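Local coordinates for hypothetical protein TTHA1254 (Thermus thermophilus, PDB 2D4P), which is of unknown function but has a GNAT-like architecture and may be an acyltransferase, at residues 82-87 with 93-98; 78-83 with 113-118; 12-17 with 21-26; 4-9 with 49-54. All blocks are in the same frame, centred on the assembly; numbering follows the deposited sequence.

Contact 1 of 4, residues 82-87 with 93-98; sequences AVVKSA and YEVALH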
loop_
_atom_site.group_PDB
_atom_site.type_symbol
_atom_site.label_atom_id
_atom_site.label_comp_id
_atom_site.label_asym_id
_atom_site.label_seq_id
_atom_site.Cartn_x
_atom_site.Cartn_y
_atom_site.Cartn_z
ATOM N N ALA A 82 -5.534 -5.768 4.585
ATOM C CA ALA A 82 -5.592 -6.619 3.404
ATOM C C ALA A 82 -4.158 -6.968 2.984
ATOM O O ALA A 82 -3.850 -8.103 2.643
ATOM C CB ALA A 82 -6.344 -5.915 2.270
ATOM N N VAL A 83 -3.272 -5.982 3.038
ATOM C CA VAL A 83 -1.871 -6.242 2.720
ATOM C C VAL A 83 -1.267 -7.269 3.698
ATOM O O VAL A 83 -0.613 -8.229 3.266
ATOM C CB VAL A 83 -1.024 -4.958 2.688
ATOM C CG1 VAL A 83 0.444 -5.320 2.545
ATOM C CG2 VAL A 83 -1.494 -4.007 1.539
ATOM N N VAL A 84 -1.492 -7.075 4.990
ATOM C CA VAL A 84 -0.961 -7.958 6.036
ATOM C C VAL A 84 -1.491 -9.366 5.823
ATOM O O VAL A 84 -0.727 -10.326 5.885
ATOM C CB VAL A 84 -1.233 -7.408 7.469
ATOM C CG1 VAL A 84 -0.980 -8.464 8.537
ATOM C CG2 VAL A 84 -0.363 -6.211 7.717
ATOM N N LYS A 85 -2.795 -9.515 5.624
ATOM C CA LYS A 85 -3.357 -10.841 5.357
ATOM C C LYS A 85 -2.664 -11.527 4.157
ATOM O O LYS A 85 -2.299 -12.704 4.234
ATOM C CB LYS A 85 -4.849 -10.761 5.087
ATOM C CG LYS A 85 -5.474 -12.124 4.887
ATOM C CD LYS A 85 -6.941 -11.997 4.623
ATOM C CE LYS A 85 -7.592 -13.370 4.537
ATOM N NZ LYS A 85 -6.971 -14.216 3.496
ATOM N N SER A 86 -2.472 -10.787 3.073
ATOM C CA SER A 86 -1.830 -11.330 1.877
ATOM C C SER A 86 -0.361 -11.748 2.166
ATOM O O SER A 86 0.171 -12.700 1.601
ATOM C CB SER A 86 -1.918 -10.347 0.725
ATOM O OG SER A 86 -0.995 -9.264 0.832
ATOM N N ALA A 87 0.280 -11.045 3.094
ATOM C CA ALA A 87 1.627 -11.386 3.508
ATOM C C ALA A 87 1.631 -12.639 4.372
ATOM O O ALA A 87 2.423 -13.558 4.159
ATOM C CB ALA A 87 2.225 -10.207 4.253
ATOM N N TYR A 93 7.659 -12.653 6.129
ATOM C CA TYR A 93 8.144 -12.386 7.485
ATOM C C TYR A 93 7.713 -11.045 8.049
ATOM O O TYR A 93 7.397 -10.966 9.239
ATOM C CB TYR A 93 9.663 -12.484 7.484
ATOM C CG TYR A 93 10.259 -12.304 8.865
ATOM C CD1 TYR A 93 10.302 -13.364 9.762
ATOM C CD2 TYR A 93 10.740 -11.066 9.272
ATOM C CE1 TYR A 93 10.837 -13.196 11.035
ATOM C CE2 TYR A 93 11.300 -10.890 10.532
ATOM C CZ TYR A 93 11.324 -11.949 11.419
ATOM O OH TYR A 93 11.875 -11.789 12.695
ATOM N N GLU A 94 7.719 -9.997 7.238
ATOM C CA GLU A 94 7.316 -8.672 7.703
ATOM C C GLU A 94 6.773 -7.821 6.597
ATOM O O GLU A 94 6.986 -8.100 5.427
ATOM C CB GLU A 94 8.464 -7.950 8.368
ATOM C CG GLU A 94 9.654 -7.621 7.485
ATOM C CD GLU A 94 10.723 -6.858 8.258
ATOM O OE1 GLU A 94 11.073 -7.302 9.360
ATOM O OE2 GLU A 94 11.167 -5.778 7.793
ATOM N N VAL A 95 6.065 -6.772 6.993
ATOM C CA VAL A 95 5.531 -5.790 6.082
ATOM C C VAL A 95 6.120 -4.441 6.503
ATOM O O VAL A 95 6.170 -4.103 7.690
ATOM C CB VAL A 95 3.993 -5.726 6.155
ATOM C CG1 VAL A 95 3.434 -4.665 5.252
ATOM C CG2 VAL A 95 3.333 -7.137 5.877
ATOM N N ALA A 96 6.574 -3.685 5.527
ATOM C CA ALA A 96 7.228 -2.399 5.772
ATOM C C ALA A 96 6.686 -1.321 4.863
ATOM O O ALA A 96 6.201 -1.604 3.755
ATOM C CB ALA A 96 8.762 -2.531 5.565
ATOM N N LEU A 97 6.803 -0.071 5.322
ATOM C CA LEU A 97 6.290 1.080 4.593
ATOM C C LEU A 97 7.198 2.263 4.943
ATOM O O LEU A 97 7.630 2.394 6.089
ATOM C CB LEU A 97 4.854 1.348 5.075
ATOM C CG LEU A 97 3.966 2.405 4.442
ATOM C CD1 LEU A 97 2.528 1.991 4.534
ATOM C CD2 LEU A 97 4.171 3.729 5.139
ATOM N N HIS A 98 7.478 3.121 3.965
ATOM C CA HIS A 98 8.187 4.384 4.214
ATOM C C HIS A 98 7.151 5.512 4.418
ATOM O O HIS A 98 6.458 5.920 3.488
ATOM C CB HIS A 98 9.167 4.699 3.069
ATOM C CG HIS A 98 10.172 3.611 2.804
ATOM N ND1 HIS A 98 10.792 3.455 1.581
ATOM C CD2 HIS A 98 10.702 2.660 3.613
ATOM C CE1 HIS A 98 11.625 2.426 1.636
ATOM N NE2 HIS A 98 11.592 1.925 2.855
#

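Contact 2 of 4, residues 78-83 with 113-118; sequences GLLRAV and EGFALG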
loop_
_atom_site.group_PDB
_atom_site.type_symbol
_atom_site.label_atom_id
_atom_site.label_comp_id
_atom_site.label_asym_id
_atom_site.label_seq_id
_atom_site.Cartn_x
_atom_site.Cartn_y
_atom_site.Cartn_z
ATOM N N GLY A 78 -8.061 -0.681 6.573
ATOM C CA GLY A 78 -8.518 -1.864 5.878
ATOM C C GLY A 78 -7.559 -2.280 4.785
ATOM O O GLY A 78 -7.350 -3.474 4.553
ATOM N N LEU A 79 -6.958 -1.293 4.113
ATOM C CA LEU A 79 -5.920 -1.582 3.125
ATOM C C LEU A 79 -4.705 -2.257 3.798
ATOM O O LEU A 79 -4.162 -3.256 3.303
ATOM C CB LEU A 79 -5.498 -0.320 2.393
ATOM C CG LEU A 79 -6.522 0.271 1.422
ATOM C CD1 LEU A 79 -6.199 1.677 1.082
ATOM C CD2 LEU A 79 -6.667 -0.593 0.175
ATOM N N LEU A 80 -4.282 -1.728 4.939
ATOM C CA LEU A 80 -3.170 -2.337 5.659
ATOM C C LEU A 80 -3.499 -3.755 6.064
ATOM O O LEU A 80 -2.673 -4.638 5.947
ATOM C CB LEU A 80 -2.786 -1.516 6.883
ATOM C CG LEU A 80 -2.183 -0.149 6.563
ATOM C CD1 LEU A 80 -2.143 0.656 7.849
ATOM C CD2 LEU A 80 -0.787 -0.303 5.901
ATOM N N ARG A 81 -4.722 -3.974 6.522
ATOM C CA ARG A 81 -5.145 -5.305 6.937
ATOM C C ARG A 81 -5.117 -6.260 5.748
ATOM O O ARG A 81 -4.722 -7.442 5.867
ATOM C CB ARG A 81 -6.559 -5.257 7.548
ATOM C CG ARG A 81 -6.583 -4.763 8.985
ATOM C CD ARG A 81 -7.861 -5.088 9.751
ATOM N NE ARG A 81 -9.048 -4.804 8.960
ATOM C CZ ARG A 81 -9.687 -3.634 8.926
ATOM N NH1 ARG A 81 -9.273 -2.607 9.669
ATOM N NH2 ARG A 81 -10.767 -3.504 8.140
ATOM N N ALA A 82 -5.534 -5.768 4.585
ATOM C CA ALA A 82 -5.592 -6.619 3.404
ATOM C C ALA A 82 -4.158 -6.968 2.984
ATOM O O ALA A 82 -3.850 -8.103 2.643
ATOM C CB ALA A 82 -6.344 -5.915 2.270
ATOM N N VAL A 83 -3.272 -5.982 3.038
ATOM C CA VAL A 83 -1.871 -6.242 2.720
ATOM C C VAL A 83 -1.267 -7.269 3.698
ATOM O O VAL A 83 -0.613 -8.229 3.266
ATOM C CB VAL A 83 -1.024 -4.958 2.688
ATOM C CG1 VAL A 83 0.444 -5.320 2.545
ATOM C CG2 VAL A 83 -1.494 -4.007 1.539
ATOM N N GLU A 113 -3.141 -0.922 13.304
ATOM C CA GLU A 113 -2.946 -2.225 12.710
ATOM C C GLU A 113 -1.595 -2.872 13.048
ATOM O O GLU A 113 -1.125 -3.767 12.320
ATOM C CB GLU A 113 -3.148 -2.138 11.193
ATOM C CG GLU A 113 -4.545 -1.710 10.747
ATOM C CD GLU A 113 -5.665 -2.532 11.361
ATOM O OE1 GLU A 113 -5.468 -3.729 11.653
ATOM O OE2 GLU A 113 -6.769 -2.004 11.564
ATOM N N GLY A 114 -0.990 -2.468 14.160
ATOM C CA GLY A 114 0.115 -3.220 14.748
ATOM C C GLY A 114 1.496 -2.937 14.198
ATOM O O GLY A 114 2.432 -3.703 14.422
ATOM N N PHE A 115 1.640 -1.840 13.460
ATOM C CA PHE A 115 2.948 -1.447 12.958
ATOM C C PHE A 115 3.696 -0.607 13.980
ATOM O O PHE A 115 3.099 0.181 14.728
ATOM C CB PHE A 115 2.837 -0.636 11.671
ATOM C CG PHE A 115 2.453 -1.441 10.471
ATOM C CD1 PHE A 115 1.160 -1.944 10.340
ATOM C CD2 PHE A 115 3.379 -1.691 9.461
ATOM C CE1 PHE A 115 0.810 -2.651 9.230
ATOM C CE2 PHE A 115 3.032 -2.422 8.366
ATOM C CZ PHE A 115 1.761 -2.928 8.256
ATOM N N ALA A 116 5.008 -0.787 14.010
ATOM C CA ALA A 116 5.910 0.020 14.844
ATOM C C ALA A 116 6.687 1.034 14.011
ATOM O O ALA A 116 7.018 0.798 12.823
ATOM C CB ALA A 116 6.871 -0.892 15.607
ATOM N N LEU A 117 7.021 2.174 14.627
ATOM C CA LEU A 117 7.800 3.190 13.923
ATOM C C LEU A 117 9.262 3.200 14.344
ATOM O O LEU A 117 10.023 4.126 14.037
ATOM C CB LEU A 117 7.171 4.569 14.128
ATOM C CG LEU A 117 5.715 4.698 13.682
ATOM C CD1 LEU A 117 5.267 6.147 13.864
ATOM C CD2 LEU A 117 5.513 4.224 12.262
ATOM N N GLY A 118 9.671 2.169 15.060
ATOM C CA GLY A 118 11.051 2.038 15.476
ATOM C C GLY A 118 11.271 0.635 15.977
ATOM O O GLY A 118 10.300 -0.146 16.021
#

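Contact 3 of 4, residues 12-17 with 21-26; sequences DRLNRL and RPVSLG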
loop_
_atom_site.group_PDB
_atom_site.type_symbol
_atom_site.label_atom_id
_atom_site.label_comp_id
_atom_site.label_asym_id
_atom_site.label_seq_id
_atom_site.Cartn_x
_atom_site.Cartn_y
_atom_site.Cartn_z
ATOM N N ASP A 12 -9.076 4.333 -13.802
ATOM C CA ASP A 12 -9.671 5.622 -13.430
ATOM C C ASP A 12 -9.954 5.808 -11.943
ATOM O O ASP A 12 -9.710 6.879 -11.402
ATOM C CB ASP A 12 -10.963 5.850 -14.222
ATOM C CG ASP A 12 -10.700 6.099 -15.680
ATOM O OD1 ASP A 12 -9.532 6.336 -16.014
ATOM O OD2 ASP A 12 -11.601 6.111 -16.554
ATOM N N ARG A 13 -10.481 4.771 -11.301
ATOM C CA ARG A 13 -10.736 4.772 -9.870
ATOM C C ARG A 13 -9.449 4.994 -9.093
ATOM O O ARG A 13 -9.429 5.783 -8.150
ATOM C CB ARG A 13 -11.319 3.431 -9.425
ATOM C CG ARG A 13 -12.736 3.159 -9.832
ATOM C CD ARG A 13 -13.186 1.815 -9.296
ATOM N NE ARG A 13 -14.601 1.531 -9.495
ATOM C CZ ARG A 13 -15.105 0.970 -10.573
ATOM N NH1 ARG A 13 -14.324 0.655 -11.604
ATOM N NH2 ARG A 13 -16.417 0.746 -10.635
ATOM N N LEU A 14 -8.376 4.287 -9.473
ATOM C CA LEU A 14 -7.094 4.482 -8.806
ATOM C C LEU A 14 -6.630 5.927 -8.957
ATOM O O LEU A 14 -6.206 6.542 -8.001
ATOM C CB LEU A 14 -6.023 3.548 -9.355
ATOM C CG LEU A 14 -6.190 2.054 -9.043
ATOM C CD1 LEU A 14 -4.935 1.308 -9.545
ATOM C CD2 LEU A 14 -6.349 1.841 -7.584
ATOM N N ASN A 15 -6.756 6.459 -10.161
ATOM C CA ASN A 15 -6.233 7.783 -10.447
ATOM C C ASN A 15 -7.090 8.858 -9.815
ATOM O O ASN A 15 -6.605 9.936 -9.484
ATOM C CB ASN A 15 -6.049 7.934 -11.948
ATOM C CG ASN A 15 -4.756 7.316 -12.407
ATOM O OD1 ASN A 15 -3.691 7.823 -12.079
ATOM N ND2 ASN A 15 -4.830 6.193 -13.117
ATOM N N ARG A 16 -8.360 8.557 -9.572
ATOM C CA ARG A 16 -9.193 9.475 -8.789
ATOM C C ARG A 16 -8.644 9.644 -7.365
ATOM O O ARG A 16 -8.876 10.678 -6.729
ATOM C CB ARG A 16 -10.654 8.996 -8.736
ATOM C CG ARG A 16 -11.507 9.520 -9.873
ATOM C CD ARG A 16 -12.881 8.857 -9.928
ATOM N NE ARG A 16 -13.696 9.281 -8.792
ATOM C CZ ARG A 16 -14.831 8.697 -8.398
ATOM N NH1 ARG A 16 -15.304 7.621 -9.038
ATOM N NH2 ARG A 16 -15.485 9.190 -7.344
ATOM N N LEU A 17 -7.932 8.626 -6.867
ATOM C CA LEU A 17 -7.292 8.648 -5.551
ATOM C C LEU A 17 -5.821 9.055 -5.559
ATOM O O LEU A 17 -5.219 9.193 -4.498
ATOM C CB LEU A 17 -7.366 7.255 -4.909
ATOM C CG LEU A 17 -8.781 6.744 -4.648
ATOM C CD1 LEU A 17 -8.780 5.220 -4.605
ATOM C CD2 LEU A 17 -9.366 7.371 -3.383
ATOM N N ARG A 21 0.113 12.443 -8.552
ATOM C CA ARG A 21 1.064 11.387 -8.896
ATOM C C ARG A 21 0.300 10.194 -9.469
ATOM O O ARG A 21 -0.097 9.265 -8.758
ATOM C CB ARG A 21 1.905 10.980 -7.682
ATOM C CG ARG A 21 2.817 12.071 -7.181
ATOM C CD ARG A 21 3.378 11.807 -5.791
ATOM N NE ARG A 21 3.808 10.415 -5.623
ATOM C CZ ARG A 21 3.594 9.656 -4.537
ATOM N NH1 ARG A 21 2.935 10.143 -3.472
ATOM N NH2 ARG A 21 4.057 8.400 -4.519
ATOM N N PRO A 22 0.101 10.223 -10.775
ATOM C CA PRO A 22 -0.755 9.239 -11.434
ATOM C C PRO A 22 -0.156 7.835 -11.430
ATOM O O PRO A 22 1.060 7.631 -11.358
ATOM C CB PRO A 22 -0.898 9.780 -12.871
ATOM C CG PRO A 22 0.181 10.775 -13.058
ATOM C CD PRO A 22 0.677 11.200 -11.717
ATOM N N VAL A 23 -1.051 6.867 -11.486
ATOM C CA VAL A 23 -0.710 5.461 -11.629
ATOM C C VAL A 23 -0.873 5.130 -13.096
ATOM O O VAL A 23 -1.949 5.346 -13.684
ATOM C CB VAL A 23 -1.680 4.561 -10.784
ATOM C CG1 VAL A 23 -1.281 3.089 -10.884
ATOM C CG2 VAL A 23 -1.705 5.024 -9.341
ATOM N N SER A 24 0.189 4.633 -13.713
ATOM C CA SER A 24 0.098 4.211 -15.102
ATOM C C SER A 24 -0.559 2.838 -15.203
ATOM O O SER A 24 -0.634 2.086 -14.225
ATOM C CB SER A 24 1.491 4.156 -15.749
ATOM O OG SER A 24 2.269 3.107 -15.150
ATOM N N LEU A 25 -1.007 2.511 -16.404
ATOM C CA LEU A 25 -1.502 1.186 -16.699
ATOM C C LEU A 25 -0.436 0.139 -16.434
ATOM O O LEU A 25 -0.757 -0.928 -15.931
ATOM C CB LEU A 25 -1.935 1.068 -18.163
ATOM C CG LEU A 25 -2.569 -0.243 -18.613
ATOM C CD1 LEU A 25 -3.761 -0.594 -17.746
ATOM C CD2 LEU A 25 -2.992 -0.134 -20.070
ATOM N N GLY A 26 0.819 0.458 -16.779
ATOM C CA GLY A 26 1.919 -0.459 -16.532
ATOM C C GLY A 26 2.093 -0.747 -15.054
ATOM O O GLY A 26 2.293 -1.899 -14.650
#

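Contact 4 of 4, residues 4-9 with 49-54; sequences RPFTEE and FALAQA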
loop_
_atom_site.group_PDB
_atom_site.type_symbol
_atom_site.label_atom_id
_atom_site.label_comp_id
_atom_site.label_asym_id
_atom_site.label_seq_id
_atom_site.Cartn_x
_atom_site.Cartn_y
_atom_site.Cartn_z
ATOM N N ARG A 4 -10.506 -5.030 -2.194
ATOM C CA ARG A 4 -10.399 -6.038 -3.227
ATOM C C ARG A 4 -9.199 -5.809 -4.133
ATOM O O ARG A 4 -8.655 -4.703 -4.196
ATOM C CB ARG A 4 -11.678 -6.073 -4.084
ATOM C CG ARG A 4 -12.010 -4.751 -4.803
ATOM C CD ARG A 4 -13.196 -4.902 -5.759
ATOM N NE ARG A 4 -13.539 -3.678 -6.483
ATOM C CZ ARG A 4 -12.936 -3.226 -7.585
ATOM N NH1 ARG A 4 -11.923 -3.884 -8.137
ATOM N NH2 ARG A 4 -13.371 -2.112 -8.155
ATOM N N PRO A 5 -8.809 -6.861 -4.855
ATOM C CA PRO A 5 -7.814 -6.712 -5.921
ATOM C C PRO A 5 -8.414 -5.795 -6.951
ATOM O O PRO A 5 -9.649 -5.744 -7.131
ATOM C CB PRO A 5 -7.690 -8.112 -6.515
ATOM C CG PRO A 5 -8.127 -8.992 -5.404
ATOM C CD PRO A 5 -9.287 -8.243 -4.763
ATOM N N PHE A 6 -7.545 -5.052 -7.620
ATOM C CA PHE A 6 -7.963 -4.217 -8.721
ATOM C C PHE A 6 -7.521 -4.862 -10.041
ATOM O O PHE A 6 -6.611 -5.723 -10.090
ATOM C CB PHE A 6 -7.473 -2.748 -8.603
ATOM C CG PHE A 6 -6.007 -2.609 -8.287
ATOM C CD1 PHE A 6 -5.055 -2.833 -9.264
ATOM C CD2 PHE A 6 -5.579 -2.295 -6.997
ATOM C CE1 PHE A 6 -3.706 -2.717 -8.972
ATOM C CE2 PHE A 6 -4.233 -2.162 -6.701
ATOM C CZ PHE A 6 -3.288 -2.399 -7.690
ATOM N N THR A 7 -8.214 -4.443 -11.094
ATOM C CA THR A 7 -7.935 -4.846 -12.489
ATOM C C THR A 7 -7.774 -3.625 -13.366
ATOM O O THR A 7 -7.906 -2.482 -12.913
ATOM C CB THR A 7 -9.054 -5.747 -13.078
ATOM O OG1 THR A 7 -10.245 -4.982 -13.291
ATOM C CG2 THR A 7 -9.452 -6.855 -12.080
ATOM N N GLU A 8 -7.516 -3.870 -14.647
ATOM C CA GLU A 8 -7.277 -2.761 -15.577
ATOM C C GLU A 8 -8.468 -1.826 -15.668
ATOM O O GLU A 8 -8.305 -0.635 -15.909
ATOM C CB GLU A 8 -6.863 -3.302 -16.943
ATOM C CG GLU A 8 -5.474 -3.903 -16.887
ATOM C CD GLU A 8 -5.018 -4.508 -18.201
ATOM O OE1 GLU A 8 -5.520 -4.065 -19.264
ATOM O OE2 GLU A 8 -4.149 -5.423 -18.150
ATOM N N GLU A 9 -9.658 -2.376 -15.424
ATOM C CA GLU A 9 -10.902 -1.618 -15.453
ATOM C C GLU A 9 -10.962 -0.547 -14.361
ATOM O O GLU A 9 -11.757 0.394 -14.451
ATOM C CB GLU A 9 -12.098 -2.576 -15.322
ATOM C CG GLU A 9 -12.401 -3.394 -16.584
ATOM C CD GLU A 9 -11.392 -4.523 -16.894
ATOM O OE1 GLU A 9 -10.707 -5.048 -15.972
ATOM O OE2 GLU A 9 -11.281 -4.900 -18.093
ATOM N N PHE A 49 -6.151 3.042 -2.065
ATOM C CA PHE A 49 -5.470 1.897 -2.654
ATOM C C PHE A 49 -4.115 1.704 -2.008
ATOM O O PHE A 49 -3.555 2.630 -1.428
ATOM C CB PHE A 49 -5.339 2.053 -4.187
ATOM C CG PHE A 49 -4.408 3.173 -4.634
ATOM C CD1 PHE A 49 -3.037 2.985 -4.717
ATOM C CD2 PHE A 49 -4.931 4.386 -5.048
ATOM C CE1 PHE A 49 -2.212 4.004 -5.125
ATOM C CE2 PHE A 49 -4.099 5.416 -5.465
ATOM C CZ PHE A 49 -2.746 5.214 -5.514
ATOM N N ALA A 50 -3.595 0.485 -2.109
ATOM C CA ALA A 50 -2.257 0.161 -1.629
ATOM C C ALA A 50 -1.526 -0.586 -2.736
ATOM O O ALA A 50 -2.046 -1.559 -3.266
ATOM C CB ALA A 50 -2.310 -0.689 -0.372
ATOM N N LEU A 51 -0.335 -0.093 -3.092
ATOM C CA LEU A 51 0.559 -0.763 -4.035
ATOM C C LEU A 51 1.661 -1.374 -3.212
ATOM O O LEU A 51 2.388 -0.664 -2.552
ATOM C CB LEU A 51 1.160 0.237 -5.014
ATOM C CG LEU A 51 0.144 1.096 -5.741
ATOM C CD1 LEU A 51 0.896 1.930 -6.756
ATOM C CD2 LEU A 51 -0.990 0.296 -6.386
ATOM N N ALA A 52 1.722 -2.691 -3.216
ATOM C CA ALA A 52 2.665 -3.446 -2.394
ATOM C C ALA A 52 3.230 -4.636 -3.162
ATOM O O ALA A 52 2.621 -5.142 -4.097
ATOM C CB ALA A 52 2.030 -3.895 -1.090
ATOM N N GLN A 53 4.414 -5.079 -2.749
ATOM C CA GLN A 53 5.129 -6.135 -3.464
ATOM C C GLN A 53 6.099 -6.853 -2.564
ATOM O O GLN A 53 6.597 -6.292 -1.572
ATOM C CB GLN A 53 5.893 -5.563 -4.686
ATOM C CG GLN A 53 7.032 -4.635 -4.291
ATOM C CD GLN A 53 7.670 -3.985 -5.525
ATOM O OE1 GLN A 53 8.251 -4.696 -6.357
ATOM N NE2 GLN A 53 7.514 -2.676 -5.661
ATOM N N ALA A 54 6.380 -8.103 -2.939
ATOM C CA ALA A 54 7.350 -8.915 -2.234
ATOM C C ALA A 54 8.755 -8.651 -2.680
ATOM O O ALA A 54 9.039 -8.570 -3.895
ATOM C CB ALA A 54 7.035 -10.398 -2.388
#

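Contact 1 of 4, residues 82-87 with 93-98
Val95 reaches toward helix residues 82-87 with both methyls, and each finds its own company. Its CG1 stands opposite the backbone N across the CA-CB bond (chi1 178°), which sends it to Val83, with 4.1 Å between Val95 CG1 and Val83 CG1; the two valine side chains cross obliquely. The other branch serves two residues. Val95 CG2 comes within 3.6 Å of Ala87 CB, the closest touch of the contact, and lies 4.2 Å from Val84 CG2. Val83 and Val84 are neighbours and Ala87 lies one turn beyond Val83, so the fork of Val95 spans about a turn of the helix. Valine suits the strand and supplies two prongs, whereas alanine at 87 is short enough to let a methyl come close to the helix.

The carbonyl of Val83 is gripped by two donors, Ala87 N and Ser86 OG, the hydroxyl folding back (chi1 77°) to lie 2.7 Å from Val83 O. Ser86 OG is further hydrogen-bonded to His36 ND1.

The axes of helix 82-87 and strand 94-97 run 144° apart at 8.9 Å, consistent with the helix of a beta-alpha-beta crossover (strand 61-70, helix 73-89, strand 94-97) returning to a parallel strand. Strand 61-70 pairs with 94-97 and meets Val83 through Val63, Phe38 of strand 38-42 also borders Val83, and Phe115 borders Val84.

Contact 2 of 4, residues 78-83 with 113-118
Two bends bring Arg81 and Glu113 together: the arginine chain folds at chi3 (-45°) and the glutamate chain at chi2 (-52°), so the carboxylate lies across the arginine chain. Arg81 NH1 then donates to Glu113 OE2 over 3.2 Å in a salt bridge. The oxygen lies at the edge of the guanidinium, almost in its plane, but NH1 meets it from well above the carboxylate plane, the two flat groups being turned 65° apart. The other oxygen, Glu113 OE1, rests against the aliphatic part of the arginine, 3.1 Å from Arg81 CG. Beside the salt bridge, Leu80 CB packs on Glu113 CG at 4.2 Å, and Leu80 CD2 approaches Phe115 CZ obliquely at 4.4 Å.

Gly114, with positive phi, is the C-prime residue of the Schellman motif ending helix 104-112, and this turn delivers Glu113 and Phe115 to helix 73-89. Glu113 OE2 also takes a salt bridge from Arg77 NE. With an alanine here, Arg77 and Arg81 would probably lose the carboxylate they share, and the packing on Leu80 CB would go with it. A carboxylate whose OE2 takes bonds from two arginines is likely to stay ionised, balancing their charge, while Leu80 and Phe115 make the apolar part of the contact.

Contact 3 of 4, residues 12-17 with 21-26
Val23 N donates to Asn15 OD1 over 2.9 Å, and the same asparagine answers with its other end: Asn15 ND2 donates to Val23 O over 3.1 Å. The second bond uses a lone pair of the valine carbonyl and lies in the carbonyl plane as well as in the plane of the asparagine amide, whereas Val23 N is tilted 22° from the plane of the Asn15 carbonyl. One side-chain amide thus holds the N-H and C=O of a single residue, much as a neighbouring beta strand would. Asparagine suits this place because it carries a donor and an acceptor side by side. The chi1 torsion of -82° sets CG beside the backbone N and swings the amide out to the passing loop, and ND2 also donates to Leu11 O one turn back, which helps fix which way round the amide lies. A leucine here would probably leave the N-H and C=O of Val23 without these mates and the loop less firmly tied to the helix.

Proline at 22 has no N-H to satisfy, and its CB lies 3.5 Å from Asn15 OD1. Next to the polar clasp, Leu14 CD1 meets Val23 CG1 at 4.3 Å.

Ser24 follows as the N-cap of helix 25-34, its OG capping Ala27 N, so the clasp holds the linker just before that helix starts. Leu14 continues inward onto Phe49 of strand 45-56 and Leu39 of strand 38-42.

Contact 4 of 4, residues 4-9 with 49-54
The ring of Phe6 meets Leu51 at its far end, with 3.8 Å between Phe6 CZ and Leu51 CD2 and 4.1 Å between Phe6 CE2 and the same methyl. The leucine approaches the ring obliquely, and the two side chains cross at about a right angle. Phe6 holds its CG between the backbone N and the carbonyl carbon (chi1 49°), a crowded position that nevertheless brings the ring up to the strand. Leu51 has chi1 at -53°, which brings its branched end nearer to the loop than its CB direction alone would suggest. A long, flat residue suits the loop here, since the backbones stay well apart, 9.0 Å between Phe6 CA and Phe49 CA, and the ring bridges the distance.

A second kind of contact involves the backbone of the strand. Ala50 O lies at the edge of the Phe6 ring, near its plane and 4.1 Å from CE2.

The strand concerned, 45-56, is the middle one of the five-stranded mixed sheet, an arrangement consistent with the GNAT fold. Leu51 also packs on Phe31 of helix 25-34, so the loop and that helix cover the same face of the sheet.

Polar bonds act within residues 4-9 and to their neighbours instead of across the contact. Arg4 NH1 donates to Pro5 O over 3.1 Å and also forms a salt bridge with Asp10, while Arg4 NH2 pairs with Glu41. Farther along, Thr7 OG1 donates to Glu9 OE1 over 2.7 Å, reaching the lone pair turned away from the other carboxylate oxygen.

Overall arrangement
Contacts 1 and 2 share helix 73-89 and have centres about 7 Å apart; Phe115 joins them, its CE2 lying 3.6 Å from Val95 O. Contacts 3 and 4 pack on the opposite face of the sheet, with centres about 11 Å apart, where Phe49 CD2 lies 3.8 Å from Leu17 CB. The sheet separates the two groups, with Ala50 CB on the helix 73-89 face, 3.9 Å from Val83 CG2. Contacts 1 and 3 do not touch, their centres being about 22 Å apart. In GNAT relatives acetyl-CoA binds where the parallel strands corresponding to 61-70 and 94-97 splay apart; contact 1 involves one of these strands, though the contacts alone do not locate a site.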